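PDB 1E6Y: methyl-coenzyme M reductase subunit beta from Methanosarcina barkeri, which forms part of the complex that carries out the final step of methanogenesis, releasing methane from methyl-coenzyme M with coenzyme B as reductant. Local coordinates for residues G262-S267 against L308-V313; V252-K257 against V269-E274; L237-Q240 against A244-L247; A275-V280 against V296-A301. All blocks are in the same frame, centred on the assembly; numbering follows the deposited sequence.

Contact 1: residues G262-S267 against L308-V313; sequences GTVIES and LAATLV
Val-264 points its forked side chain from helix 261-274 at the backbone of helix 296-318, and both of its methyls bear on Ala-310. Val-264 CG1, anti to the backbone N (chi1 171°), comes down where Ala-309 and Ala-310 adjoin: it lies 3.9 Å from Ala-310 N and 4.1 Å from each of the beta carbons, Ala-309 CB and Ala-310 CB. Val-264 CG2 spans from Ala-310 CA to Val-313 CG2, at 4.0 Å from either atom. The two valines lie alongside, pointing in opposite senses, so that they pass flank against flank. No hydrogen bond joins the segments; this is pure apolar packing, one branched residue set against a surface kept low by two alanines. It illustrates how small residues let a beta-branched side chain settle close to a neighbouring backbone: the segment axes come within 9.3 Å, running roughly antiparallel at 144°, and CA of Val-264 is 5.9 Å from CA of Ala-310. A glycine in place of Val-264 would probably open a gap over the alanine pair and deprive Val-313 of its methyl partner. Around this buried seam, helix 247-255 reaches Val-264 through Asn-255 and Ala-309 through Ile-251, helix 323-339 packs on Ile-265 and Ala-310, and helix 387-395 lies against Leu-308, Thr-311 and Leu-312.

Contact 2: residues V252-K257 against V269-E274; sequences VKENGK and VRRAIE
The carboxylate of Glu-254 meets the guanidinium groups of Arg-270 and Arg-271 at their edges, without stacking. Around the carboxylate itself the donors are divided: Arg-270 NH2 and Arg-271 NE approach OE1 from opposite faces of its plane. Arg-271 takes a side-on, two-nitrogen grip, NE to Glu-254 OE1 at 3.1 Å and NH1 to Glu-254 OE2 at 2.7 Å, yet the planes are turned 38° apart, and both oxygens are met from above the carboxylate. Arg-270 adds a single bond, NH2 to Glu-254 OE1 at 2.9 Å, with its plane inclined 62° to the acid. Beyond CG, Glu-254 runs out straight toward helix 261-274, and Arg-271 is likewise extended from CG to NE, whereas Arg-270 bends at chi3 (69°) to bring its NH2 in. Replacing Arg-271 by a leucine would probably cost Glu-254 OE2 its donor and OE1 one donor, leaving Arg-270 nearby and the carboxylate freer to turn. Ser-267 also hydrogen-bonds OE1, while Glu-274 OE2 stands at a long 3.9 Å from Arg-270 NE. Two acids and two bases thus form a surface salt-bridge network linking helices 247-255 and 261-274, in which the flanking arginines are likely to favour an ionised Glu-254.

Contact 3: residues L237-Q240 against A244-L247; sequences LAYQ and ANNL
Ala-244 meets the end of helix 228-241 first through its backbone: its N donates to Ala-238 O over 3.0 Å, at an N-H...O angle of 137°. A water bridges the same two segments, donating to both Tyr-239 O and Ala-244 O, each at 2.8 Å. One carbonyl near the helix end and one in the following loop are thereby tied through a shared molecule, beside the direct bond.

The direct bond falls at the entry to a tight reversal. Residues 244-247 form a type I' beta turn, closed by the bond from Leu-247 N to Ala-244 O, with Asn-245 and Asn-246 at its two central positions, both in the left-handed region that asparagine tolerates better than most residues. The turn lies in the link between helix 228-241, which has a wider pi-type turn at 237-240, and helix 247-255.

The apolar contacts gather round the same alanine. Its methyl lies over one face of the Tyr-239 ring, a CH-pi contact with CB 3.9 Å from the ring centroid and shifted toward the rim; Ala-244 CB also lies close against Ala-238, 3.2 Å from its O and 4.2 Å from its CB. With CG anti to the carbonyl carbon (chi1 -79°), the tyrosine ring is carried from the helix to the loop, where CD2 also reaches Leu-247 CD2 at 4.1 Å.

Of the polar side chains, Asn-245 holds its amide nearly perpendicular to the tyrosine ring, at 85°, with ND2 3.3 Å from Tyr-239 OH but poorly angled for a hydrogen bond. Its OD1 instead accepts from Asp-5 N of strand 3-7, whose Val-4 packs on Tyr-239 and Ala-244.

Contact 4: residues A275-V280 against V296-A301; sequences AGIISV and VPKWNA
Ile-278 and Trp-299 make the tight half of this contact. The branch methyl CG2 of Ile-278 comes to 3.5 Å from Trp-299 CE3 and lies 3.9 Å from CD2 of the same indole, meeting the six-membered part of the ring at a slant. Trp-299 offers that part because its CG stands anti to the backbone N (chi1 167°), which carries the indole off the helix to the flank of the strand. At its far end the ring is held as well, NE1 bonding to Pro-342 O.

Next to it, Ile-277 packs less on a side chain than on the helix backbone: its CG2 is 3.7 Å from Trp-299 N and 4.1 Å from Trp-299 CB. From here the contact thins toward solvent. Lys-298 lies with its CB 4.1 Å from Ile-277 CG2 and its CD 4.2 Å from Ile-277 CD1, its aliphatic chain along the isoleucine at the solvent side. Ala-275 and Gly-276, on the exposed side, do not touch the helix; Gly-276, with positive phi, forms the Schellman motif that ends helix 261-274. No hydrogen bond crosses between the segments.

The pattern is that of a helix start covering the base of a beta hairpin. Strand 278-283 pairs antiparallel with strand 289-293, whose Tyr-291 touches Ile-278 and whose Ala-293 touches Trp-299; Ala-272 of helix 261-274 lies against both Ile-278 and Trp-299, and helix 228-241 flanks helix 296-318 at Pro-297.

Helix 261-274 runs through contacts 1 and 2, whose centres are 7 Å apart: Thr-263 OG1 is 2.7 Å from Asn-255 OD1, a probable hydrogen bond, and Val-313 CG1 packs 3.6 Å from Asn-255 O. Leu-247 carries contact 3 to contact 2, its CD1 lying 3.8 Å from Arg-271 CD. Contact 4 follows the end of helix 261-274, with Ile-277 N 3.0 Å from Ala-272 O. Contacts 1 and 4 share helix 296-318 but do not touch, their centres being about 17 Å apart. All four lie within the C-terminal domain family region of the subunit, on the same side of the chain's centre, away from the coenzyme sites around Tyr-364 and Gly-366.

Contact 1: residues G262-S267 against L308-V313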
# COMPACT_ATOMS: atom_id res chain seq x y z
N GLY E 262 -20.55 37.37 5.00
CA GLY E 262 -20.16 38.55 5.76
C GLY E 262 -21.12 38.95 6.87
O GLY E 262 -20.69 39.30 7.96
N THR E 263 -22.42 38.90 6.59
CA THR E 263 -23.42 39.30 7.59
C THR E 263 -23.59 38.25 8.69
O THR E 263 -23.93 38.59 9.82
CB THR E 263 -24.80 39.59 6.95
OG1 THR E 263 -25.29 38.42 6.29
CG2 THR E 263 -24.69 40.74 5.95
N VAL E 264 -23.29 37.00 8.37
CA VAL E 264 -23.28 35.94 9.37
C VAL E 264 -22.19 36.21 10.41
O VAL E 264 -22.38 35.99 11.60
CB VAL E 264 -23.05 34.55 8.73
CG1 VAL E 264 -22.82 33.49 9.80
CG2 VAL E 264 -24.24 34.17 7.87
N ILE E 265 -21.07 36.78 9.95
CA ILE E 265 -19.99 37.18 10.84
C ILE E 265 -20.44 38.26 11.82
O ILE E 265 -20.14 38.19 13.01
CB ILE E 265 -18.75 37.64 10.03
CG1 ILE E 265 -18.06 36.42 9.43
CG2 ILE E 265 -17.77 38.40 10.92
CD1 ILE E 265 -17.20 36.72 8.25
N GLU E 266 -21.25 39.20 11.34
CA GLU E 266 -21.81 40.24 12.19
C GLU E 266 -22.69 39.63 13.29
O GLU E 266 -22.55 39.98 14.47
CB GLU E 266 -22.64 41.23 11.36
CG GLU E 266 -23.04 42.49 12.10
CD GLU E 266 -23.98 43.38 11.30
OE1 GLU E 266 -24.04 43.22 10.05
OE2 GLU E 266 -24.66 44.22 11.91
N SER E 267 -23.52 38.66 12.91
CA SER E 267 -24.35 37.92 13.85
C SER E 267 -23.52 37.20 14.90
O SER E 267 -23.84 37.23 16.09
CB SER E 267 -25.21 36.90 13.10
OG SER E 267 -26.17 37.55 12.28
N LEU E 308 -21.03 26.76 10.10
CA LEU E 308 -22.17 26.01 9.58
C LEU E 308 -23.32 26.94 9.19
O LEU E 308 -23.95 26.74 8.15
CB LEU E 308 -22.65 24.99 10.61
CG LEU E 308 -23.83 24.11 10.20
CD1 LEU E 308 -23.54 23.39 8.89
CD2 LEU E 308 -24.13 23.11 11.31
N ALA E 309 -23.55 27.97 9.99
CA ALA E 309 -24.59 28.95 9.68
C ALA E 309 -24.32 29.64 8.34
O ALA E 309 -25.20 29.73 7.49
CB ALA E 309 -24.69 29.99 10.79
N ALA E 310 -23.06 30.01 8.13
CA ALA E 310 -22.63 30.62 6.87
C ALA E 310 -22.80 29.66 5.70
O ALA E 310 -23.17 30.08 4.61
CB ALA E 310 -21.18 31.08 6.98
N THR E 311 -22.54 28.38 5.94
CA THR E 311 -22.74 27.35 4.92
C THR E 311 -24.21 27.25 4.53
O THR E 311 -24.55 27.26 3.35
CB THR E 311 -22.26 25.96 5.41
OG1 THR E 311 -20.84 25.99 5.63
CG2 THR E 311 -22.59 24.88 4.39
N LEU E 312 -25.08 27.19 5.54
CA LEU E 312 -26.52 27.10 5.30
C LEU E 312 -27.05 28.32 4.55
O LEU E 312 -27.87 28.19 3.65
CB LEU E 312 -27.26 26.91 6.62
CG LEU E 312 -27.03 25.56 7.32
CD1 LEU E 312 -27.76 25.53 8.65
CD2 LEU E 312 -27.52 24.44 6.42
N VAL E 313 -26.46 29.48 4.84
CA VAL E 313 -26.87 30.73 4.19
C VAL E 313 -26.32 30.85 2.77
O VAL E 313 -27.05 31.19 1.84
CB VAL E 313 -26.42 31.96 5.03
CG1 VAL E 313 -26.63 33.26 4.25
CG2 VAL E 313 -27.19 32.01 6.34

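Contact 2: residues V252-K257 against V269-E274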
# COMPACT_ATOMS: atom_id res chain seq x y z
N VAL E 252 -28.98 31.55 11.20
CA VAL E 252 -29.38 31.25 9.83
C VAL E 252 -30.64 32.02 9.46
O VAL E 252 -30.69 32.68 8.41
CB VAL E 252 -29.62 29.73 9.62
CG1 VAL E 252 -30.22 29.46 8.25
CG2 VAL E 252 -28.30 28.98 9.77
N LYS E 253 -31.62 32.03 10.36
CA LYS E 253 -32.90 32.67 10.09
C LYS E 253 -32.77 34.18 9.88
O LYS E 253 -33.36 34.74 8.95
CB LYS E 253 -33.89 32.39 11.21
CG LYS E 253 -35.30 32.86 10.91
CD LYS E 253 -36.25 32.48 12.03
CE LYS E 253 -37.55 33.27 11.95
NZ LYS E 253 -38.29 32.98 10.70
N GLU E 254 -31.94 34.84 10.69
CA GLU E 254 -31.79 36.29 10.59
C GLU E 254 -30.89 36.72 9.43
O GLU E 254 -30.82 37.90 9.10
CB GLU E 254 -31.27 36.87 11.91
CG GLU E 254 -29.82 36.55 12.24
CD GLU E 254 -29.43 37.02 13.64
OE1 GLU E 254 -28.24 36.95 13.98
OE2 GLU E 254 -30.32 37.45 14.41
N ASN E 255 -30.22 35.74 8.81
CA ASN E 255 -29.38 36.01 7.64
C ASN E 255 -29.94 35.33 6.38
O ASN E 255 -29.32 35.39 5.32
CB ASN E 255 -27.96 35.51 7.89
CG ASN E 255 -27.18 36.41 8.82
OD1 ASN E 255 -26.69 37.47 8.42
ND2 ASN E 255 -27.02 35.99 10.07
N GLY E 256 -31.11 34.72 6.51
CA GLY E 256 -31.63 33.89 5.44
C GLY E 256 -32.17 34.64 4.23
O GLY E 256 -32.04 34.17 3.10
N LYS E 257 -32.79 35.79 4.47
CA LYS E 257 -33.46 36.53 3.40
C LYS E 257 -32.47 37.24 2.47
O LYS E 257 -32.54 37.09 1.25
CB LYS E 257 -34.42 37.56 4.00
CG LYS E 257 -35.24 38.32 2.97
CD LYS E 257 -36.07 39.40 3.63
CE LYS E 257 -36.68 40.35 2.61
NZ LYS E 257 -37.49 39.63 1.59
N VAL E 269 -20.31 37.68 15.86
CA VAL E 269 -19.54 38.56 16.73
C VAL E 269 -20.45 39.30 17.72
O VAL E 269 -20.17 39.34 18.92
CB VAL E 269 -18.71 39.59 15.92
CG1 VAL E 269 -17.88 40.45 16.86
CG2 VAL E 269 -17.80 38.87 14.94
N ARG E 270 -21.60 39.78 17.24
CA ARG E 270 -22.56 40.49 18.08
C ARG E 270 -23.01 39.59 19.23
O ARG E 270 -22.89 39.94 20.40
CB ARG E 270 -23.80 40.91 17.27
CG ARG E 270 -24.82 41.67 18.12
CD ARG E 270 -26.11 41.92 17.39
NE ARG E 270 -26.96 40.77 17.12
CZ ARG E 270 -27.20 40.26 15.91
NH1 ARG E 270 -26.65 40.83 14.85
NH2 ARG E 270 -28.00 39.21 15.76
N ARG E 271 -23.44 38.37 18.86
CA ARG E 271 -23.88 37.42 19.88
C ARG E 271 -22.82 36.97 20.85
O ARG E 271 -23.06 36.79 22.05
CB ARG E 271 -24.53 36.22 19.17
CG ARG E 271 -25.84 36.62 18.51
CD ARG E 271 -26.27 35.57 17.52
NE ARG E 271 -27.51 35.77 16.79
CZ ARG E 271 -28.75 35.60 17.23
NH1 ARG E 271 -29.81 35.78 16.47
NH2 ARG E 271 -28.93 35.22 18.50
N ALA E 272 -21.60 36.82 20.35
CA ALA E 272 -20.47 36.44 21.21
C ALA E 272 -20.16 37.54 22.24
O ALA E 272 -19.82 37.24 23.38
CB ALA E 272 -19.24 36.14 20.37
N ILE E 273 -20.30 38.79 21.82
CA ILE E 273 -20.09 39.94 22.71
C ILE E 273 -21.21 40.05 23.74
O ILE E 273 -20.95 40.23 24.93
CB ILE E 273 -19.99 41.26 21.91
CG1 ILE E 273 -18.69 41.28 21.10
CG2 ILE E 273 -20.02 42.46 22.86
CD1 ILE E 273 -18.62 42.38 20.07
N GLU E 274 -22.45 39.87 23.29
CA GLU E 274 -23.61 39.90 24.18
C GLU E 274 -23.54 38.83 25.25
O GLU E 274 -23.92 39.05 26.39
CB GLU E 274 -24.90 39.74 23.37
CG GLU E 274 -25.30 40.97 22.57
CD GLU E 274 -26.38 40.69 21.53
OE1 GLU E 274 -26.67 39.51 21.26
OE2 GLU E 274 -26.91 41.67 20.96

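Contact 3: residues L237-Q240 against A244-L247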
# COMPACT_ATOMS: atom_id res chain seq x y z
N LEU E 237 -19.83 19.89 19.34
CA LEU E 237 -20.94 18.99 19.04
C LEU E 237 -22.29 19.61 19.41
O LEU E 237 -23.22 19.61 18.60
CB LEU E 237 -20.76 17.66 19.79
CG LEU E 237 -21.90 16.64 19.68
CD1 LEU E 237 -22.10 16.21 18.24
CD2 LEU E 237 -21.60 15.45 20.55
N ALA E 238 -22.39 20.14 20.63
CA ALA E 238 -23.64 20.71 21.11
C ALA E 238 -24.10 21.90 20.26
O ALA E 238 -25.24 21.93 19.79
CB ALA E 238 -23.49 21.14 22.57
N TYR E 239 -23.19 22.84 20.03
CA TYR E 239 -23.54 24.08 19.35
C TYR E 239 -23.62 23.95 17.83
O TYR E 239 -24.63 24.32 17.22
CB TYR E 239 -22.55 25.18 19.74
CG TYR E 239 -22.84 25.78 21.10
CD1 TYR E 239 -22.25 25.28 22.25
CD2 TYR E 239 -23.76 26.82 21.23
CE1 TYR E 239 -22.56 25.79 23.51
CE2 TYR E 239 -24.09 27.34 22.48
CZ TYR E 239 -23.48 26.82 23.62
OH TYR E 239 -23.82 27.31 24.86
N GLN E 240 -22.57 23.43 17.21
CA GLN E 240 -22.57 23.25 15.76
C GLN E 240 -23.45 22.08 15.33
O GLN E 240 -24.24 22.20 14.38
CB GLN E 240 -21.15 23.04 15.23
CG GLN E 240 -21.07 23.07 13.70
CD GLN E 240 -19.71 22.64 13.19
OE1 GLN E 240 -19.23 21.55 13.50
NE2 GLN E 240 -19.09 23.48 12.37
N ALA E 244 -27.53 23.88 19.71
CA ALA E 244 -27.64 24.28 21.11
C ALA E 244 -28.12 25.73 21.23
O ALA E 244 -27.65 26.61 20.50
CB ALA E 244 -26.31 24.12 21.81
N ASN E 245 -29.11 25.93 22.09
CA ASN E 245 -29.68 27.25 22.37
C ASN E 245 -30.27 27.93 21.15
O ASN E 245 -30.52 29.14 21.17
CB ASN E 245 -28.63 28.15 23.03
CG ASN E 245 -28.16 27.62 24.37
OD1 ASN E 245 -28.81 26.77 24.98
ND2 ASN E 245 -27.00 28.09 24.81
N ASN E 246 -30.57 27.14 20.12
CA ASN E 246 -31.14 27.63 18.87
C ASN E 246 -30.24 28.65 18.18
O ASN E 246 -30.69 29.37 17.28
CB ASN E 246 -32.53 28.24 19.11
CG ASN E 246 -33.54 27.83 18.06
OD1 ASN E 246 -33.38 26.81 17.39
ND2 ASN E 246 -34.60 28.62 17.92
N LEU E 247 -28.97 28.68 18.55
CA LEU E 247 -28.03 29.66 18.02
C LEU E 247 -27.83 29.49 16.52
O LEU E 247 -27.98 30.45 15.76
CB LEU E 247 -26.68 29.55 18.74
CG LEU E 247 -25.66 30.65 18.46
CD1 LEU E 247 -26.21 31.99 18.90
CD2 LEU E 247 -24.35 30.35 19.17
O HOH W 1 -26.47 26.29 17.93

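Contact 4: residues A275-V280 against V296-A301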
# COMPACT_ATOMS: atom_id res chain seq x y z
N ALA E 275 -23.00 37.66 24.88
CA ALA E 275 -22.89 36.54 25.81
C ALA E 275 -21.68 36.67 26.75
O ALA E 275 -21.52 35.87 27.67
CB ALA E 275 -22.82 35.23 25.04
N GLY E 276 -20.83 37.65 26.49
CA GLY E 276 -19.64 37.84 27.30
C GLY E 276 -18.52 36.86 26.99
O GLY E 276 -17.55 36.75 27.74
N ILE E 277 -18.64 36.16 25.86
CA ILE E 277 -17.65 35.16 25.47
C ILE E 277 -16.37 35.82 24.95
O ILE E 277 -15.28 35.29 25.14
CB ILE E 277 -18.23 34.21 24.38
CG1 ILE E 277 -19.42 33.44 24.96
CG2 ILE E 277 -17.16 33.24 23.90
CD1 ILE E 277 -20.24 32.72 23.92
N ILE E 278 -16.52 36.98 24.30
CA ILE E 278 -15.37 37.78 23.89
C ILE E 278 -15.51 39.24 24.34
O ILE E 278 -16.62 39.75 24.50
CB ILE E 278 -15.15 37.74 22.34
CG1 ILE E 278 -16.32 38.42 21.61
CG2 ILE E 278 -14.99 36.31 21.88
CD1 ILE E 278 -16.08 38.63 20.13
N SER E 279 -14.37 39.88 24.57
CA SER E 279 -14.32 41.27 25.00
C SER E 279 -13.22 41.99 24.23
O SER E 279 -12.27 41.35 23.77
CB SER E 279 -14.03 41.37 26.50
OG SER E 279 -15.05 40.77 27.27
N VAL E 280 -13.32 43.31 24.13
CA VAL E 280 -12.22 44.11 23.60
C VAL E 280 -11.03 43.99 24.54
O VAL E 280 -11.18 44.08 25.76
CB VAL E 280 -12.62 45.61 23.47
CG1 VAL E 280 -11.41 46.43 23.03
CG2 VAL E 280 -13.74 45.76 22.46
N VAL E 296 -12.14 30.21 25.72
CA VAL E 296 -11.57 29.84 24.43
C VAL E 296 -12.34 28.70 23.74
O VAL E 296 -12.73 28.84 22.59
CB VAL E 296 -10.06 29.48 24.55
CG1 VAL E 296 -9.52 29.00 23.21
CG2 VAL E 296 -9.28 30.70 25.03
N PRO E 297 -12.63 27.60 24.47
CA PRO E 297 -13.44 26.54 23.85
C PRO E 297 -14.85 27.00 23.44
O PRO E 297 -15.38 26.55 22.43
CB PRO E 297 -13.48 25.45 24.92
CG PRO E 297 -12.24 25.68 25.72
CD PRO E 297 -12.10 27.18 25.77
N LYS E 298 -15.44 27.92 24.20
CA LYS E 298 -16.75 28.46 23.85
C LYS E 298 -16.70 29.35 22.61
O LYS E 298 -17.61 29.31 21.78
CB LYS E 298 -17.33 29.26 25.02
CG LYS E 298 -18.38 28.50 25.80
CD LYS E 298 -19.35 29.46 26.45
CE LYS E 298 -20.43 28.70 27.18
NZ LYS E 298 -20.86 29.45 28.38
N TRP E 299 -15.67 30.17 22.51
CA TRP E 299 -15.46 30.98 21.31
C TRP E 299 -15.30 30.08 20.09
O TRP E 299 -15.88 30.34 19.04
CB TRP E 299 -14.21 31.87 21.46
CG TRP E 299 -13.77 32.48 20.16
CD1 TRP E 299 -12.61 32.22 19.49
CD2 TRP E 299 -14.54 33.35 19.32
NE1 TRP E 299 -12.61 32.87 18.28
CE2 TRP E 299 -13.78 33.58 18.15
CE3 TRP E 299 -15.80 33.96 19.45
CZ2 TRP E 299 -14.24 34.39 17.11
CZ3 TRP E 299 -16.25 34.77 18.41
CH2 TRP E 299 -15.47 34.98 17.25
N ASN E 300 -14.53 29.01 20.25
CA ASN E 300 -14.36 28.03 19.19
C ASN E 300 -15.70 27.44 18.75
O ASN E 300 -15.96 27.30 17.55
CB ASN E 300 -13.43 26.90 19.64
CG ASN E 300 -13.13 25.92 18.53
OD1 ASN E 300 -12.43 26.26 17.57
ND2 ASN E 300 -13.73 24.74 18.60
N ALA E 301 -16.57 27.15 19.71
CA ALA E 301 -17.92 26.68 19.42
C ALA E 301 -18.75 27.74 18.68
O ALA E 301 -19.50 27.41 17.76
CB ALA E 301 -18.62 26.26 20.70